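Local structure of putative nucleotide-diphospho-sugar transferase (Desulfovibrio desulfuricans subsp. desulfuricans, 3CGX) at residues L125-H130 with E182-P187; A133-A138 with D167-T172. The protein probably transfers a sugar from a nucleotide-diphospho-sugar donor, as a putative glycosyltransferase of the GT-A fold. All coordinates share one frame; numbering follows the deposited sequence.

Interaction 1 of 2, residues L125-H130 with E182-P187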
loop_
_atom_site.group_PDB
_atom_site.type_symbol
_atom_site.label_atom_id
_atom_site.label_comp_id
_atom_site.label_asym_id
_atom_site.label_seq_id
_atom_site.Cartn_x
_atom_site.Cartn_y
_atom_site.Cartn_z
ATOM N N LEU A 125 -4.433 10.563 -8.657
ATOM C CA LEU A 125 -3.497 11.635 -8.930
ATOM C C LEU A 125 -4.125 12.694 -9.804
ATOM O O LEU A 125 -3.955 13.895 -9.562
ATOM C CB LEU A 125 -2.226 11.082 -9.566
ATOM C CG LEU A 125 -1.336 10.350 -8.540
ATOM C CD1 LEU A 125 -0.312 9.437 -9.264
ATOM C CD2 LEU A 125 -0.682 11.349 -7.575
ATOM N N ASN A 126 -4.872 12.262 -10.812
ATOM C CA ASN A 126 -5.571 13.181 -11.687
ATOM C C ASN A 126 -6.568 14.028 -10.881
ATOM O O ASN A 126 -6.676 15.226 -11.073
ATOM C CB ASN A 126 -6.341 12.452 -12.817
ATOM C CG ASN A 126 -5.417 11.743 -13.856
ATOM O OD1 ASN A 126 -4.243 12.050 -13.982
ATOM N ND2 ASN A 126 -6.006 10.850 -14.650
ATOM N N ASP A 127 -7.339 13.353 -10.035
ATOM C CA ASP A 127 -8.409 14.006 -9.248
ATOM C C ASP A 127 -7.849 14.985 -8.190
ATOM O O ASP A 127 -8.505 15.972 -7.828
ATOM C CB ASP A 127 -9.346 12.948 -8.595
ATOM C CG ASP A 127 -10.299 12.283 -9.590
ATOM O OD1 ASP A 127 -10.446 12.740 -10.724
ATOM O OD2 ASP A 127 -10.917 11.268 -9.243
ATOM N N LEU A 128 -6.641 14.735 -7.710
ATOM C CA LEU A 128 -5.977 15.657 -6.769
ATOM C C LEU A 128 -5.664 17.012 -7.366
ATOM O O LEU A 128 -5.201 17.928 -6.682
ATOM C CB LEU A 128 -4.696 15.065 -6.165
ATOM C CG LEU A 128 -4.907 14.195 -4.948
ATOM C CD1 LEU A 128 -3.566 13.461 -4.646
ATOM C CD2 LEU A 128 -5.488 14.976 -3.698
ATOM N N GLN A 129 -5.879 17.175 -8.655
ATOM C CA GLN A 129 -5.744 18.501 -9.206
ATOM C C GLN A 129 -6.921 19.333 -8.761
ATOM O O GLN A 129 -6.840 20.560 -8.750
ATOM C CB GLN A 129 -5.680 18.485 -10.741
ATOM C CG GLN A 129 -4.422 17.772 -11.210
ATOM C CD GLN A 129 -4.427 17.547 -12.685
ATOM O OE1 GLN A 129 -3.590 18.099 -13.380
ATOM N NE2 GLN A 129 -5.383 16.754 -13.182
ATOM N N HIS A 130 -7.999 18.678 -8.334
ATOM C CA HIS A 130 -9.252 19.371 -8.088
ATOM C C HIS A 130 -9.809 19.196 -6.691
ATOM O O HIS A 130 -10.849 19.765 -6.351
ATOM C CB HIS A 130 -10.304 18.871 -9.057
ATOM C CG HIS A 130 -9.805 18.727 -10.460
ATOM N ND1 HIS A 130 -9.443 19.811 -11.223
ATOM C CD2 HIS A 130 -9.604 17.634 -11.234
ATOM C CE1 HIS A 130 -9.032 19.399 -12.407
ATOM N NE2 HIS A 130 -9.132 18.086 -12.449
ATOM N N GLU A 182 -11.753 19.331 0.984
ATOM C CA GLU A 182 -12.577 18.636 0.009
ATOM C C GLU A 182 -11.837 17.356 -0.366
ATOM O O GLU A 182 -10.733 17.374 -0.962
ATOM C CB GLU A 182 -12.784 19.503 -1.231
ATOM C CG GLU A 182 -13.756 18.925 -2.228
ATOM C CD GLU A 182 -14.166 19.925 -3.321
ATOM O OE1 GLU A 182 -13.463 20.944 -3.516
ATOM O OE2 GLU A 182 -15.179 19.660 -4.002
ATOM N N VAL A 183 -12.479 16.260 -0.021
ATOM C CA VAL A 183 -11.898 14.946 -0.062
ATOM C C VAL A 183 -12.538 14.039 -1.101
ATOM O O VAL A 183 -13.773 13.831 -1.119
ATOM C CB VAL A 183 -12.081 14.272 1.307
ATOM C CG1 VAL A 183 -11.523 12.823 1.285
ATOM C CG2 VAL A 183 -11.452 15.110 2.391
ATOM N N LEU A 184 -11.674 13.447 -1.918
ATOM C CA LEU A 184 -12.074 12.404 -2.862
ATOM C C LEU A 184 -11.988 11.041 -2.207
ATOM O O LEU A 184 -10.936 10.611 -1.704
ATOM C CB LEU A 184 -11.202 12.433 -4.098
ATOM C CG LEU A 184 -11.466 11.360 -5.149
ATOM C CD1 LEU A 184 -12.695 11.604 -5.976
ATOM C CD2 LEU A 184 -10.192 11.298 -5.996
ATOM N N GLN A 185 -13.093 10.329 -2.249
ATOM C CA GLN A 185 -13.132 8.994 -1.693
ATOM C C GLN A 185 -13.008 7.980 -2.802
ATOM O O GLN A 185 -13.779 7.981 -3.740
ATOM C CB GLN A 185 -14.418 8.813 -0.892
ATOM C CG GLN A 185 -14.522 7.488 -0.271
ATOM C CD GLN A 185 -15.759 7.358 0.612
ATOM O OE1 GLN A 185 -16.113 8.281 1.345
ATOM N NE2 GLN A 185 -16.399 6.200 0.559
ATOM N N LEU A 186 -12.002 7.119 -2.701
ATOM C CA LEU A 186 -11.751 6.080 -3.706
ATOM C C LEU A 186 -12.549 4.873 -3.290
ATOM O O LEU A 186 -13.074 4.851 -2.173
ATOM C CB LEU A 186 -10.277 5.694 -3.776
ATOM C CG LEU A 186 -9.321 6.797 -4.225
ATOM C CD1 LEU A 186 -7.912 6.377 -3.907
ATOM C CD2 LEU A 186 -9.503 7.080 -5.704
ATOM N N PRO A 187 -12.658 3.860 -4.170
ATOM C CA PRO A 187 -13.448 2.682 -3.835
ATOM C C PRO A 187 -12.946 1.923 -2.621
ATOM O O PRO A 187 -11.756 1.890 -2.343
ATOM C CB PRO A 187 -13.286 1.804 -5.096
ATOM C CG PRO A 187 -12.984 2.750 -6.179
ATOM C CD PRO A 187 -12.104 3.749 -5.536
#
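Leu184 lays its isobutyl end against the side chain of Asp127, joining the last part of helix 118-127 to strand 183-185, the edge strand of the mixed sheet in this GT-A-type fold. The two side chains cross at about a right angle. With CG of Leu184 anti to its backbone N (chi1 178°), both methyls are carried out from the strand toward the helix; CD1 lies 3.7 Å from Asp127 OD2, while CD2 lies along the same side chain at a doubtfully short distance. The contact is purely van der Waals and small, burying 133 Å² in all, at the protein surface. Asp127 meets the leucine with the flank of its side chain, and its OD2 also forms a salt bridge with Lys123, one turn back in the helix. On the strand side, backbone hydrogen bonds from Leu184 to Ala133 and Ile135 fix the leucine, and Tyr131 also packs against it. Close by, Asn126 O accepts two bonds from Gln129, one from the backbone N and one from the side chain: Gln129 NE2 approaches on a lone pair of Asn126 O at 2.9 Å, with an N-H...O angle of 157°.

Interaction 2 of 2, residues A133-A138 with D167-T172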
loop_
_atom_site.group_PDB
_atom_site.type_symbol
_atom_site.label_atom_id
_atom_site.label_comp_id
_atom_site.label_asym_id
_atom_site.label_seq_id
_atom_site.Cartn_x
_atom_site.Cartn_y
_atom_site.Cartn_z
ATOM N N ALA A 133 -7.632 16.489 -0.917
ATOM C CA ALA A 133 -7.179 15.192 -0.412
ATOM C C ALA A 133 -7.939 14.046 -1.035
ATOM O O ALA A 133 -9.005 14.218 -1.624
ATOM C CB ALA A 133 -7.313 15.141 1.117
ATOM N N ALA A 134 -7.318 12.879 -0.951
ATOM C CA ALA A 134 -7.876 11.629 -1.406
ATOM C C ALA A 134 -7.625 10.531 -0.350
ATOM O O ALA A 134 -6.623 10.533 0.377
ATOM C CB ALA A 134 -7.263 11.236 -2.753
ATOM N N ILE A 135 -8.555 9.602 -0.257
ATOM C CA ILE A 135 -8.448 8.509 0.726
ATOM C C ILE A 135 -9.163 7.273 0.211
ATOM O O ILE A 135 -10.223 7.381 -0.395
ATOM C CB ILE A 135 -9.005 8.954 2.109
ATOM C CG1 ILE A 135 -8.488 7.995 3.215
ATOM C CG2 ILE A 135 -10.590 9.117 2.060
ATOM C CD1 ILE A 135 -8.586 8.572 4.653
ATOM N N GLY A 136 -8.546 6.102 0.388
ATOM C CA GLY A 136 -9.168 4.871 -0.016
ATOM C C GLY A 136 -9.442 4.027 1.212
ATOM O O GLY A 136 -8.506 3.634 1.934
ATOM N N PRO A 137 -10.727 3.779 1.473
ATOM C CA PRO A 137 -11.155 2.971 2.628
ATOM C C PRO A 137 -10.853 1.508 2.429
ATOM O O PRO A 137 -11.105 0.955 1.362
ATOM C CB PRO A 137 -12.667 3.191 2.678
ATOM C CG PRO A 137 -12.947 4.364 1.729
ATOM C CD PRO A 137 -11.872 4.306 0.720
ATOM N N ALA A 138 -10.309 0.891 3.475
ATOM C CA ALA A 138 -10.071 -0.553 3.499
ATOM C C ALA A 138 -11.222 -1.222 4.264
ATOM O O ALA A 138 -11.837 -0.602 5.128
ATOM C CB ALA A 138 -8.713 -0.871 4.162
ATOM N N ASP A 167 -10.305 1.568 14.505
ATOM C CA ASP A 167 -10.553 1.799 13.072
ATOM C C ASP A 167 -10.204 3.263 12.832
ATOM O O ASP A 167 -10.822 4.155 13.431
ATOM C CB ASP A 167 -12.012 1.551 12.709
ATOM C CG ASP A 167 -12.415 0.081 12.785
ATOM O OD1 ASP A 167 -11.559 -0.834 12.693
ATOM O OD2 ASP A 167 -13.638 -0.151 12.922
ATOM N N VAL A 168 -9.228 3.510 11.964
ATOM C CA VAL A 168 -8.624 4.865 11.844
ATOM C C VAL A 168 -9.210 5.739 10.728
ATOM O O VAL A 168 -9.054 6.965 10.702
ATOM C CB VAL A 168 -7.065 4.780 11.731
ATOM C CG1 VAL A 168 -6.499 4.156 13.020
ATOM C CG2 VAL A 168 -6.583 4.000 10.483
ATOM N N TYR A 169 -9.946 5.109 9.842
ATOM C CA TYR A 169 -10.510 5.834 8.711
ATOM C C TYR A 169 -11.466 6.987 9.082
ATOM O O TYR A 169 -11.324 8.144 8.620
ATOM C CB TYR A 169 -11.213 4.826 7.799
ATOM C CG TYR A 169 -11.895 5.483 6.643
ATOM C CD1 TYR A 169 -11.186 5.853 5.500
ATOM C CD2 TYR A 169 -13.255 5.703 6.675
ATOM C CE1 TYR A 169 -11.831 6.455 4.449
ATOM C CE2 TYR A 169 -13.895 6.295 5.642
ATOM C CZ TYR A 169 -13.198 6.666 4.540
ATOM O OH TYR A 169 -13.902 7.253 3.532
ATOM N N GLN A 170 -12.444 6.682 9.930
ATOM C CA GLN A 170 -13.454 7.695 10.310
ATOM C C GLN A 170 -12.822 8.874 11.044
ATOM O O GLN A 170 -13.063 10.043 10.705
ATOM C CB GLN A 170 -14.597 7.061 11.115
ATOM C CG GLN A 170 -15.559 6.274 10.225
ATOM C CD GLN A 170 -16.320 7.179 9.249
ATOM O OE1 GLN A 170 -16.537 8.375 9.519
ATOM N NE2 GLN A 170 -16.746 6.607 8.118
ATOM N N PRO A 171 -12.020 8.591 12.073
ATOM C CA PRO A 171 -11.348 9.702 12.757
ATOM C C PRO A 171 -10.534 10.521 11.762
ATOM O O PRO A 171 -10.419 11.728 11.891
ATOM C CB PRO A 171 -10.401 9.009 13.747
ATOM C CG PRO A 171 -10.781 7.594 13.778
ATOM C CD PRO A 171 -11.703 7.277 12.650
ATOM N N THR A 172 -9.973 9.849 10.751
ATOM C CA THR A 172 -9.147 10.547 9.760
ATOM C C THR A 172 -10.013 11.457 8.900
ATOM O O THR A 172 -9.702 12.645 8.726
ATOM C CB THR A 172 -8.319 9.567 8.914
ATOM O OG1 THR A 172 -7.400 8.848 9.756
ATOM C CG2 THR A 172 -7.533 10.304 7.826
#
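One face of the Tyr169 phenol ring is overlapped by Pro137, whose CB sits 4.1 Å from the ring centroid and 22° off the ring normal, a CH-pi contact displaced toward the ring's rim. The neighbouring CG of the proline reaches further along the tyrosine, to 3.6 Å from CE1 and 3.5 Å from the phenol oxygen OH. Ile135, two residues back on the same strand, meets the ring obliquely: its CG2 methyl lies 3.8 Å from Tyr169 CE1, and CG1 packs near the same ring carbon. The ring reaches the strand because Tyr169 CG is anti to the backbone N (chi1 177°), which sends the phenol away from the first turn of helix 169-178. One turn later Thr172 extends the apolar surface, its CG2 methyl 3.8 Å from Ile135 CD1. Its hydroxyl turns back along its own segment, where OG1 donates to Val168 O at 2.7 Å; Thr172 N bonds to that same oxygen from the opposite face of the carbonyl plane. Helix 169-178 thus packs on one face of the mixed sheet, over strand 133-137. Met176 of this helix continues the packing against Ala133 and Ile135, and Tyr143 of strand 143-149 touches both Ile135 and Thr172. Across the pair of segments the interface is therefore held by shape and dispersion, with a modest CH-pi contribution, while the threonine's hydroxyl is satisfied by Val168 O and leaves its methyl to meet the isoleucine.

The centres of interactions 1 and 2 lie about 13 Å apart, on the same side of the chain's centre. They meet in one sheet, where strands 133-137 and 183-185 run as parallel neighbours, probably hydrogen-bonded from Leu184 N to Ala133 O and from Leu186 N to Ile135 O. Of the elements in the two contacts, the order along the chain is helix 118-127, strand 133-137, helix 169-178, strand 183-185, so the segments of interaction 2 fall between those of interaction 1. Leu184 points toward helix 118-127 and its neighbour Val183 packs on Met176 of helix 169-178, so the two helices cover opposite faces of this part of the sheet. Interaction 2 is buried, whereas interaction 1 lies at the surface.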